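Local coordinates for probable porin (Pseudomonas aeruginosa, PDB 4FT6), which probably forms a beta-barrel channel in the outer membrane that lets small water-soluble substrates diffuse across it, at residues L17-L22 and L387-P392; I65-L70 and R130-T135; A178-F183 and R205-Y210; D350-I355 and G364-N369. All coordinates share one frame; numbering follows the deposited sequence.

Interaction 1 of 4, residues L17-L22 and L387-P392; sequences LGLRNL and LSYSLP
The Tyr389 ring meets Leu19 at its edge: Leu19 CD1 lies near the plane of the ring, 4.0 Å from Tyr389 CD2, and the two side chains run side by side in the same direction. The other flat group on this face, the Asn21 amide, meets Leu387 through its aliphatic stem, with Asn21 CB 3.7 Å from Leu387 CB. CG of Asn21 stands anti to its backbone N (chi1 -168°), which sends the amide off to Trp41 and Gln43 on the next strand. Farther along the same face, Leu17 CB and Leu391 CB touch at 4.1 Å.

Beneath these side chains the strands run antiparallel, their axes 4.7 Å apart, and each hydrogen-bonded pair exchanges two backbone bonds. In the central pair, Leu19 N donates to Tyr389 O at 2.9 Å and Tyr389 N returns a longer bond to Leu19 O at 3.2 Å. At one end, Leu387 N reaches Asn21 O at 2.9 Å along a nearly straight N-H line (177°). Between the pairs, Arg20 CA-H leans on Leu387 O at 3.4 Å.

The opposite face carries Arg20, Ser388 and Ser390. Arg20 turns its guanidinium to Asp128 and to the carbonyl of Arg130. Because strand 14-28 is the first of the barrel and strand 380-392 the last, this pairing is the seam that closes it. Its chemistry is two-sided: a largely apolar outer surface, where detergent touches Leu17 and Asn21, backs onto a polar, charged interior, as expected of a water-filled pore in a membrane.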
# COMPACT_ATOMS: atom_id res chain seq x y z
N LEU A 17 4.07 20.32 -1.07
CA LEU A 17 4.78 19.78 -2.22
C LEU A 17 5.70 18.67 -1.73
O LEU A 17 6.71 18.93 -1.07
CB LEU A 17 5.61 20.87 -2.90
CG LEU A 17 6.53 20.33 -4.00
CD1 LEU A 17 5.70 19.66 -5.10
CD2 LEU A 17 7.41 21.43 -4.57
N GLY A 18 5.34 17.43 -2.05
CA GLY A 18 6.15 16.30 -1.64
C GLY A 18 7.22 16.00 -2.67
O GLY A 18 6.94 15.88 -3.87
N LEU A 19 8.45 15.86 -2.19
CA LEU A 19 9.59 15.58 -3.06
C LEU A 19 10.13 14.20 -2.73
O LEU A 19 10.40 13.88 -1.57
CB LEU A 19 10.67 16.64 -2.87
CG LEU A 19 10.30 18.08 -3.24
CD1 LEU A 19 11.21 19.07 -2.51
CD2 LEU A 19 10.41 18.27 -4.74
N ARG A 20 10.27 13.37 -3.76
CA ARG A 20 10.83 12.04 -3.59
C ARG A 20 11.87 11.76 -4.67
O ARG A 20 11.53 11.66 -5.86
CB ARG A 20 9.73 10.97 -3.61
CG ARG A 20 10.22 9.52 -3.56
CD ARG A 20 9.04 8.55 -3.54
NE ARG A 20 8.18 8.77 -2.37
CZ ARG A 20 6.96 8.24 -2.22
NH1 ARG A 20 6.45 7.46 -3.16
NH2 ARG A 20 6.26 8.49 -1.11
N ASN A 21 13.14 11.66 -4.26
CA ASN A 21 14.20 11.23 -5.16
C ASN A 21 14.44 9.75 -4.93
O ASN A 21 14.71 9.33 -3.80
CB ASN A 21 15.49 11.99 -4.89
CG ASN A 21 16.52 11.78 -5.98
OD1 ASN A 21 17.32 10.83 -5.92
ND2 ASN A 21 16.50 12.64 -6.99
N LEU A 22 14.34 8.94 -5.98
CA LEU A 22 14.34 7.49 -5.81
C LEU A 22 15.31 6.80 -6.74
O LEU A 22 15.26 6.99 -7.96
CB LEU A 22 12.93 6.94 -6.04
CG LEU A 22 12.69 5.46 -5.76
CD1 LEU A 22 13.32 5.12 -4.43
CD2 LEU A 22 11.19 5.19 -5.71
N LEU A 387 15.25 9.55 -1.00
CA LEU A 387 15.45 10.89 -0.44
C LEU A 387 14.07 11.54 -0.38
O LEU A 387 13.30 11.47 -1.35
CB LEU A 387 16.37 11.71 -1.35
CG LEU A 387 17.59 12.47 -0.81
CD1 LEU A 387 17.41 13.96 -0.98
CD2 LEU A 387 17.85 12.15 0.65
N SER A 388 13.75 12.18 0.74
CA SER A 388 12.40 12.67 0.98
C SER A 388 12.43 14.03 1.65
O SER A 388 13.31 14.32 2.47
CB SER A 388 11.64 11.71 1.88
OG SER A 388 11.00 10.73 1.11
N TYR A 389 11.45 14.84 1.28
CA TYR A 389 11.26 16.14 1.89
C TYR A 389 9.85 16.61 1.55
O TYR A 389 9.30 16.26 0.51
CB TYR A 389 12.29 17.13 1.36
CG TYR A 389 12.25 18.46 2.06
CD1 TYR A 389 12.76 18.60 3.33
CD2 TYR A 389 11.70 19.57 1.45
CE1 TYR A 389 12.74 19.82 3.99
CE2 TYR A 389 11.67 20.80 2.09
CZ TYR A 389 12.19 20.91 3.36
OH TYR A 389 12.17 22.12 4.01
N SER A 390 9.26 17.39 2.44
CA SER A 390 7.92 17.88 2.21
C SER A 390 7.90 19.39 2.39
O SER A 390 8.21 19.90 3.46
CB SER A 390 6.94 17.20 3.16
OG SER A 390 5.62 17.31 2.68
N LEU A 391 7.55 20.10 1.32
CA LEU A 391 7.54 21.56 1.35
C LEU A 391 6.11 22.07 1.48
O LEU A 391 5.28 21.85 0.59
CB LEU A 391 8.17 22.11 0.07
CG LEU A 391 9.03 23.37 0.19
CD1 LEU A 391 9.29 23.95 -1.18
CD2 LEU A 391 8.39 24.40 1.10
N PRO A 392 5.81 22.76 2.59
CA PRO A 392 4.53 23.48 2.77
C PRO A 392 4.49 24.80 1.98
O PRO A 392 5.52 25.47 1.91
CB PRO A 392 4.50 23.77 4.27
CG PRO A 392 5.95 23.71 4.71
CD PRO A 392 6.59 22.67 3.84

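Interaction 2 of 4, residues I65-L70 and R130-T135; sequences IGQLGL and RLLPQT. With DMU (decyl-beta-D-maltopyranoside), chain F.
No direct hydrogen bond joins Gln67 to the segment 130-135, although its amide is buried against it; a single water makes the polar link. That water accepts from Gln67 NE2 at 2.9 Å and donates both to Pro133 O at 3.0 Å and to Thr135 OG1 at 2.9 Å, so three residues grip one molecule. Thr135 OG1 is also hydrogen-bonded to Glu116, so that hydroxyl has a second partner beside the water. Gln67 reaches the water because its chain is extended beyond CG (chi2 -176°); on the way it slides past Leu132 in the opposite sense, with OE1 3.3 Å from Leu132 CB.

Toward Gly69 the contact becomes apolar. With no side chain at this position, two methyl groups lie directly against the strand backbone: Leu131 CD2 is 3.6 Å from Gly69 CA, and Leu132 CD1 is 3.5 Å from Gly69 N. Tyr96 of the adjoining strand packs against both leucines.

Leu68 points the other way, and its CB lies 4.0 Å from C40 of the decyl chain of a bound maltoside, which also runs past Gly66. The strand thus has detergent on its outer side and a polypeptide segment on its inner side. Such a loop, folded back into the lumen and laid against the barrel wall, is typical of porins, where inward-folded loops narrow the channel; the segment 130-135 is consistent with that role.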
# COMPACT_ATOMS: atom_id res chain seq x y z
N ILE A 65 -4.88 16.97 -6.41
CA ILE A 65 -3.68 16.14 -6.36
C ILE A 65 -2.91 16.26 -7.67
O ILE A 65 -3.44 15.99 -8.75
CB ILE A 65 -4.02 14.67 -6.05
CG1 ILE A 65 -4.84 14.58 -4.76
CG2 ILE A 65 -2.74 13.85 -5.95
CD1 ILE A 65 -5.24 13.18 -4.36
N GLY A 66 -1.66 16.70 -7.57
CA GLY A 66 -0.84 16.90 -8.75
C GLY A 66 0.38 15.99 -8.68
O GLY A 66 1.03 15.88 -7.61
N GLN A 67 0.71 15.36 -9.80
CA GLN A 67 1.86 14.46 -9.85
C GLN A 67 2.80 14.83 -11.00
O GLN A 67 2.36 15.25 -12.07
CB GLN A 67 1.38 13.02 -10.01
CG GLN A 67 0.40 12.55 -8.95
CD GLN A 67 0.04 11.08 -9.10
OE1 GLN A 67 0.91 10.23 -9.26
NE2 GLN A 67 -1.25 10.78 -9.07
N LEU A 68 4.10 14.67 -10.77
CA LEU A 68 5.12 14.85 -11.80
C LEU A 68 6.29 13.92 -11.48
O LEU A 68 6.91 14.04 -10.41
CB LEU A 68 5.60 16.30 -11.84
CG LEU A 68 6.72 16.68 -12.82
CD1 LEU A 68 6.38 16.29 -14.25
CD2 LEU A 68 7.01 18.17 -12.74
N GLY A 69 6.57 12.99 -12.39
CA GLY A 69 7.74 12.14 -12.26
C GLY A 69 8.73 12.50 -13.36
O GLY A 69 8.33 12.74 -14.50
N LEU A 70 10.02 12.55 -13.03
CA LEU A 70 11.04 12.89 -14.01
C LEU A 70 12.09 11.80 -14.07
O LEU A 70 12.60 11.35 -13.02
CB LEU A 70 11.71 14.22 -13.65
CG LEU A 70 10.87 15.50 -13.64
CD1 LEU A 70 11.76 16.74 -13.45
CD2 LEU A 70 10.04 15.63 -14.91
N ARG A 130 6.60 3.13 -5.10
CA ARG A 130 7.58 3.65 -6.05
C ARG A 130 7.70 5.18 -5.98
O ARG A 130 7.84 5.76 -4.91
CB ARG A 130 7.24 3.22 -7.48
CG ARG A 130 7.31 1.74 -7.78
CD ARG A 130 8.73 1.19 -7.64
NE ARG A 130 8.81 -0.20 -8.07
CZ ARG A 130 8.60 -1.24 -7.27
NH1 ARG A 130 8.30 -1.03 -6.00
NH2 ARG A 130 8.69 -2.48 -7.73
N LEU A 131 7.64 5.82 -7.15
CA LEU A 131 7.86 7.25 -7.23
C LEU A 131 6.63 8.07 -6.84
O LEU A 131 6.72 9.05 -6.09
CB LEU A 131 8.32 7.62 -8.65
CG LEU A 131 8.95 9.01 -8.84
CD1 LEU A 131 10.33 9.08 -8.20
CD2 LEU A 131 9.02 9.41 -10.30
N LEU A 132 5.47 7.68 -7.36
CA LEU A 132 4.25 8.45 -7.24
C LEU A 132 3.10 7.50 -6.88
O LEU A 132 3.10 6.35 -7.33
CB LEU A 132 3.98 9.15 -8.57
CG LEU A 132 4.96 10.26 -8.98
CD1 LEU A 132 4.74 10.68 -10.44
CD2 LEU A 132 4.75 11.46 -8.06
N PRO A 133 2.13 7.98 -6.08
CA PRO A 133 1.04 7.13 -5.57
C PRO A 133 0.07 6.66 -6.65
O PRO A 133 -0.27 7.43 -7.57
CB PRO A 133 0.28 8.06 -4.63
CG PRO A 133 0.53 9.45 -5.21
CD PRO A 133 1.98 9.38 -5.65
N GLN A 134 -0.38 5.42 -6.52
CA GLN A 134 -1.58 4.94 -7.21
C GLN A 134 -2.76 5.82 -6.77
O GLN A 134 -2.84 6.25 -5.62
CB GLN A 134 -1.84 3.49 -6.77
CG GLN A 134 -2.88 2.72 -7.59
CD GLN A 134 -3.13 1.31 -7.02
OE1 GLN A 134 -3.34 1.14 -5.81
NE2 GLN A 134 -3.11 0.30 -7.90
N THR A 135 -3.69 6.10 -7.68
CA THR A 135 -4.89 6.84 -7.28
C THR A 135 -6.12 6.15 -7.81
O THR A 135 -6.04 5.38 -8.77
CB THR A 135 -4.89 8.29 -7.79
OG1 THR A 135 -4.49 8.29 -9.16
CG2 THR A 135 -3.95 9.16 -6.97
C1 DMU F . -3.86 14.32 -16.73
C2 DMU F . -4.39 12.93 -17.26
C3 DMU F . -4.16 12.74 -18.89
C4 DMU F . -2.81 13.44 -19.34
O5 DMU F . -2.75 14.73 -18.81
C6 DMU F . -2.58 14.69 -17.42
O7 DMU F . -4.34 11.37 -19.44
O16 DMU F . -2.03 15.92 -16.95
C18 DMU F . -0.97 16.50 -17.69
C19 DMU F . -0.59 17.87 -17.15
C22 DMU F . -0.51 17.84 -15.63
C25 DMU F . -0.47 19.27 -15.11
C28 DMU F . 0.81 19.48 -14.31
C31 DMU F . 0.49 19.42 -12.82
C34 DMU F . 1.66 18.76 -12.12
C37 DMU F . 1.91 19.42 -10.79
C40 DMU F . 2.86 18.58 -9.98
C43 DMU F . 3.58 19.48 -9.02
O49 DMU F . -3.70 14.17 -15.38
O55 DMU F . -5.68 12.50 -16.66
C57 DMU F . -2.82 13.49 -20.82
O61 DMU F . -3.95 14.21 -21.19
C5 DMU F . -5.78 9.50 -18.99
C7 DMU F . -6.02 8.91 -20.33
C8 DMU F . -6.97 9.89 -21.16
C9 DMU F . -7.56 11.03 -20.21
O1 DMU F . -6.48 11.76 -19.77
C10 DMU F . -5.61 11.00 -19.02
O2 DMU F . -6.29 10.41 -22.38
O3 DMU F . -6.81 9.17 -18.14
O4 DMU F . -6.46 7.60 -20.21
C11 DMU F . -8.57 11.98 -20.80
O6 DMU F . -8.87 12.95 -19.85
O HOH W 1 -1.74 8.07 -10.08

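Interaction 3 of 4, residues A178-F183 and R205-Y210; sequences AFSDRF and RLQDIY
A beta-hairpin turn at the rim of the barrel, between strands 197-206 and 210-223, is met here by the segment 178-183, which descends from a long loop into strand 183-192. The turn lies at the end of the barrel away from the chain termini, presumably the extracellular one. Its backbone is close to a type II turn at Gln207 and Asp208, and Leu206 O accepts from both Ile209 N and Tyr210 N.

Ser180 makes one of the two hydrogen bonds between loop and turn. Its OG donates to Gln207 O at 3.2 Å, in the carbonyl plane and on a lone pair, while accepting from Arg182 N at 3.1 Å; the second bond makes an ST turn. OG stands anti to the backbone N (chi1 -167°), a position from which it can serve both partners. Next to it, Gln207 N gives a nearly straight bond to Arg182 O at 2.9 Å. One step farther, Phe183 and Leu206 form an antiparallel non-hydrogen-bonded pair where strand 183-192 begins and strand 197-206 ends.

Apolar groups fill in around these bonds. Ile209 CD1 fits against Ala178 CB at 3.9 Å and also touches the carbonyl oxygens of Ala178 and Phe179. Leu206 CD1 is shared, lying 3.5 Å from Ser180 CB and also at the edge of the Phe183 ring, near its plane, where the two side chains cross at about a right angle. Leu206 CB sits over the centre of the Tyr210 ring, whose hydroxyl OH lies 4.0 Å from Phe183 CE1.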
# COMPACT_ATOMS: atom_id res chain seq x y z
N ALA A 178 -10.16 -9.57 -17.48
CA ALA A 178 -11.51 -9.17 -17.08
C ALA A 178 -11.46 -7.81 -16.40
O ALA A 178 -10.69 -7.62 -15.47
CB ALA A 178 -12.11 -10.20 -16.15
N PHE A 179 -12.27 -6.85 -16.85
CA PHE A 179 -12.25 -5.53 -16.22
C PHE A 179 -13.60 -5.14 -15.61
O PHE A 179 -14.63 -5.73 -15.96
CB PHE A 179 -11.82 -4.46 -17.23
CG PHE A 179 -10.37 -4.56 -17.63
CD1 PHE A 179 -9.38 -3.87 -16.92
CD2 PHE A 179 -9.98 -5.35 -18.70
CE1 PHE A 179 -8.01 -3.97 -17.29
CE2 PHE A 179 -8.60 -5.46 -19.07
CZ PHE A 179 -7.63 -4.77 -18.36
N SER A 180 -13.60 -4.15 -14.73
CA SER A 180 -14.87 -3.63 -14.21
C SER A 180 -14.94 -2.12 -14.09
O SER A 180 -13.95 -1.47 -13.74
CB SER A 180 -15.20 -4.26 -12.85
OG SER A 180 -16.54 -3.98 -12.50
N ASP A 181 -16.13 -1.59 -14.38
CA ASP A 181 -16.52 -0.20 -14.15
C ASP A 181 -16.81 0.05 -12.69
O ASP A 181 -16.75 1.18 -12.22
CB ASP A 181 -17.86 0.08 -14.84
CG ASP A 181 -17.72 0.45 -16.27
OD1 ASP A 181 -17.57 -0.47 -17.10
OD2 ASP A 181 -17.80 1.66 -16.58
N ARG A 182 -17.18 -0.99 -11.96
CA ARG A 182 -17.81 -0.73 -10.68
C ARG A 182 -17.21 -1.53 -9.53
O ARG A 182 -17.30 -2.76 -9.48
CB ARG A 182 -19.34 -0.95 -10.80
CG ARG A 182 -20.16 0.32 -10.59
CD ARG A 182 -21.03 0.69 -11.77
NE ARG A 182 -20.53 1.89 -12.43
CZ ARG A 182 -21.01 2.39 -13.56
NH1 ARG A 182 -22.02 1.79 -14.16
NH2 ARG A 182 -20.49 3.47 -14.08
N PHE A 183 -16.59 -0.80 -8.61
CA PHE A 183 -16.11 -1.40 -7.38
C PHE A 183 -16.83 -0.77 -6.19
O PHE A 183 -16.56 0.39 -5.85
CB PHE A 183 -14.59 -1.22 -7.24
CG PHE A 183 -14.02 -1.78 -5.95
CD1 PHE A 183 -13.83 -3.15 -5.79
CD2 PHE A 183 -13.68 -0.94 -4.89
CE1 PHE A 183 -13.30 -3.69 -4.58
CE2 PHE A 183 -13.14 -1.46 -3.69
CZ PHE A 183 -12.95 -2.84 -3.54
N ARG A 205 -17.30 -5.42 -3.68
CA ARG A 205 -17.90 -6.07 -4.83
C ARG A 205 -17.29 -5.53 -6.11
O ARG A 205 -17.66 -4.43 -6.55
CB ARG A 205 -19.39 -5.77 -4.83
CG ARG A 205 -20.20 -6.50 -5.88
CD ARG A 205 -20.87 -7.71 -5.26
NE ARG A 205 -21.70 -7.34 -4.11
CZ ARG A 205 -22.48 -8.19 -3.45
NH1 ARG A 205 -22.56 -9.46 -3.84
NH2 ARG A 205 -23.19 -7.77 -2.41
N LEU A 206 -16.36 -6.27 -6.70
CA LEU A 206 -15.88 -5.90 -8.03
C LEU A 206 -16.84 -6.48 -9.08
O LEU A 206 -16.78 -7.68 -9.39
CB LEU A 206 -14.46 -6.41 -8.27
CG LEU A 206 -13.97 -5.96 -9.63
CD1 LEU A 206 -13.87 -4.44 -9.63
CD2 LEU A 206 -12.65 -6.61 -9.96
N GLN A 207 -17.72 -5.63 -9.59
CA GLN A 207 -18.86 -6.06 -10.40
C GLN A 207 -18.53 -7.13 -11.43
O GLN A 207 -17.62 -6.97 -12.24
CB GLN A 207 -19.49 -4.87 -11.11
CG GLN A 207 -20.63 -5.24 -12.06
CD GLN A 207 -21.38 -4.02 -12.55
OE1 GLN A 207 -20.92 -3.30 -13.43
NE2 GLN A 207 -22.55 -3.78 -11.97
N ASP A 208 -19.28 -8.23 -11.36
CA ASP A 208 -19.18 -9.36 -12.28
C ASP A 208 -17.84 -10.13 -12.22
O ASP A 208 -17.58 -11.04 -13.02
CB ASP A 208 -19.52 -8.90 -13.70
CG ASP A 208 -21.03 -8.82 -13.93
OD1 ASP A 208 -21.76 -9.75 -13.51
OD2 ASP A 208 -21.48 -7.83 -14.54
N ILE A 209 -17.02 -9.81 -11.24
CA ILE A 209 -15.77 -10.53 -11.09
C ILE A 209 -15.67 -11.21 -9.72
O ILE A 209 -15.58 -12.44 -9.63
CB ILE A 209 -14.56 -9.61 -11.36
CG1 ILE A 209 -14.62 -9.11 -12.80
CG2 ILE A 209 -13.25 -10.35 -11.08
CD1 ILE A 209 -13.55 -8.07 -13.18
N TYR A 210 -15.68 -10.40 -8.66
CA TYR A 210 -15.67 -10.95 -7.30
C TYR A 210 -16.45 -10.18 -6.24
O TYR A 210 -16.86 -9.02 -6.45
CB TYR A 210 -14.24 -11.26 -6.82
CG TYR A 210 -13.39 -10.08 -6.35
CD1 TYR A 210 -13.69 -9.38 -5.19
CD2 TYR A 210 -12.23 -9.72 -7.03
CE1 TYR A 210 -12.89 -8.32 -4.75
CE2 TYR A 210 -11.42 -8.66 -6.59
CZ TYR A 210 -11.75 -7.97 -5.45
OH TYR A 210 -10.94 -6.94 -5.03

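Interaction 4 of 4, residues D350-I355 and G364-N369; sequences DVAYVI and GLRWRN
Asp350 divides its carboxylate between two arginines of the facing strand. OD1 of Asp350 lies 3.1 Å from Arg366 NE but over one face of the guanidinium, with the two planar groups turned 74° apart, so the attraction is one of charge and no N-H points at the oxygen. The other oxygen, OD2 of Asp350, makes a salt bridge to Arg368 NE at 3.3 Å; these side chains lie alongside one another, with their planes 42° apart. Arg366 is extended from CG to NE, whereas Arg368 bends at its third torsion (chi3 55°), which brings both NE atoms to the same acid. NH2 of Arg366 comes over a face of the Arg368 guanidinium, offset toward its rim, and the three charged groups form one salt-bridge network.

Backbone bonds come next. Val351 N to Trp367 O measures 3.1 Å and Trp367 N to Val351 O 2.9 Å. Tyr353 N to Leu365 O and Leu365 N to Tyr353 O are both 2.9 Å. Beside the arginines, Ala352 CB rests 4.1 Å from Arg366 CB.

On the other face of the sheet, Val351 CG2 approaches Trp367 CE3 at 4.2 Å, the two side chains meeting at a slant. Trp367 NE1 is hydrogen-bonded to Asn383, and detergent molecules touch Trp367 and Leu365. A hairpin of antiparallel strands, 342-354 and 364-374, with an aromatic and aliphatic face toward detergent and charged side chains on the opposite one, is typical of an outer-membrane barrel wall; arginines facing the interior are consistent with the channels of the OprD family.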
# COMPACT_ATOMS: atom_id res chain seq x y z
N ASP A 350 15.69 -2.38 6.58
CA ASP A 350 15.26 -0.99 6.41
C ASP A 350 16.07 -0.12 7.35
O ASP A 350 16.10 -0.36 8.55
CB ASP A 350 13.78 -0.87 6.77
CG ASP A 350 13.02 0.03 5.81
OD1 ASP A 350 13.01 1.27 6.01
OD2 ASP A 350 12.40 -0.51 4.87
N VAL A 351 16.75 0.88 6.81
CA VAL A 351 17.39 1.87 7.66
C VAL A 351 16.90 3.24 7.23
O VAL A 351 16.83 3.53 6.03
CB VAL A 351 18.91 1.82 7.57
CG1 VAL A 351 19.52 2.82 8.53
CG2 VAL A 351 19.40 0.41 7.89
N ALA A 352 16.53 4.07 8.19
CA ALA A 352 16.01 5.39 7.85
C ALA A 352 16.57 6.45 8.78
O ALA A 352 16.79 6.22 9.98
CB ALA A 352 14.48 5.40 7.88
N TYR A 353 16.82 7.62 8.21
CA TYR A 353 17.23 8.77 8.99
C TYR A 353 16.48 10.03 8.54
O TYR A 353 16.33 10.29 7.35
CB TYR A 353 18.73 9.00 8.90
CG TYR A 353 19.22 10.10 9.79
CD1 TYR A 353 19.25 9.93 11.17
CD2 TYR A 353 19.69 11.29 9.26
CE1 TYR A 353 19.71 10.94 12.00
CE2 TYR A 353 20.16 12.30 10.09
CZ TYR A 353 20.17 12.12 11.46
OH TYR A 353 20.63 13.11 12.30
N VAL A 354 16.00 10.80 9.52
CA VAL A 354 15.31 12.04 9.24
C VAL A 354 15.96 13.16 10.05
O VAL A 354 15.93 13.13 11.29
CB VAL A 354 13.82 11.94 9.58
CG1 VAL A 354 13.15 13.29 9.34
CG2 VAL A 354 13.16 10.88 8.72
N ILE A 355 16.56 14.13 9.36
CA ILE A 355 17.19 15.27 10.00
C ILE A 355 16.15 16.01 10.84
O ILE A 355 15.10 16.41 10.35
CB ILE A 355 17.78 16.24 8.96
CG1 ILE A 355 18.85 15.53 8.13
CG2 ILE A 355 18.35 17.47 9.63
CD1 ILE A 355 19.32 16.34 6.93
N GLY A 364 14.74 13.54 4.55
CA GLY A 364 14.84 12.15 4.92
C GLY A 364 15.59 11.29 3.92
O GLY A 364 15.38 11.42 2.71
N LEU A 365 16.45 10.42 4.43
CA LEU A 365 17.13 9.45 3.60
C LEU A 365 16.87 8.06 4.14
O LEU A 365 17.04 7.80 5.34
CB LEU A 365 18.64 9.72 3.58
CG LEU A 365 19.39 8.57 2.91
CD1 LEU A 365 18.96 8.48 1.44
CD2 LEU A 365 20.90 8.71 3.04
N ARG A 366 16.50 7.15 3.25
CA ARG A 366 16.12 5.81 3.66
C ARG A 366 16.63 4.77 2.67
O ARG A 366 16.53 4.96 1.45
CB ARG A 366 14.60 5.74 3.80
CG ARG A 366 13.99 4.36 3.78
CD ARG A 366 12.52 4.48 4.09
NE ARG A 366 11.79 3.23 3.87
CZ ARG A 366 10.53 3.03 4.24
NH1 ARG A 366 9.87 4.00 4.85
NH2 ARG A 366 9.94 1.87 4.00
N TRP A 367 17.17 3.68 3.19
CA TRP A 367 17.70 2.63 2.33
C TRP A 367 16.94 1.33 2.59
O TRP A 367 16.76 0.92 3.74
CB TRP A 367 19.20 2.48 2.58
CG TRP A 367 19.82 1.24 2.03
CD1 TRP A 367 19.75 0.78 0.74
CD2 TRP A 367 20.65 0.31 2.75
NE1 TRP A 367 20.48 -0.39 0.62
CE2 TRP A 367 21.04 -0.70 1.84
CE3 TRP A 367 21.10 0.22 4.07
CZ2 TRP A 367 21.84 -1.78 2.22
CZ3 TRP A 367 21.90 -0.84 4.44
CH2 TRP A 367 22.27 -1.83 3.52
N ARG A 368 16.45 0.70 1.53
CA ARG A 368 15.75 -0.56 1.68
C ARG A 368 16.43 -1.65 0.87
O ARG A 368 16.64 -1.51 -0.34
CB ARG A 368 14.28 -0.43 1.28
CG ARG A 368 13.59 0.75 1.96
CD ARG A 368 12.16 0.91 1.51
NE ARG A 368 11.40 -0.32 1.70
CZ ARG A 368 10.14 -0.50 1.33
NH1 ARG A 368 9.45 0.48 0.75
NH2 ARG A 368 9.56 -1.68 1.54
N ASN A 369 16.77 -2.73 1.57
CA ASN A 369 17.50 -3.84 0.96
C ASN A 369 16.74 -5.15 1.15
O ASN A 369 16.24 -5.42 2.24
CB ASN A 369 18.89 -3.95 1.60
CG ASN A 369 19.78 -4.91 0.87
OD1 ASN A 369 19.73 -6.11 1.09
ND2 ASN A 369 20.62 -4.38 -0.01

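All four contacts belong to one antiparallel barrel and show how its wall is closed, lined and finished. Interaction 1 pairs the first and last strands, and the other three are nested within the loop it closes, in the order 2, 3, 4 along the chain. Interaction 2, with its centre 11 Å from that of interaction 1, touches it through the Arg20 to Arg130 contact. Interaction 4, 14 Å away, joins it through neighbouring strands 364-374 and 380-392, where Ser388 O meets Gly364 N. Interaction 3 stands apart at the rim, its centre 35 Å from that of interaction 1, on the opposite side of the chain's centre. Closed wall, inward loop and rim turn together probably shape a single pore.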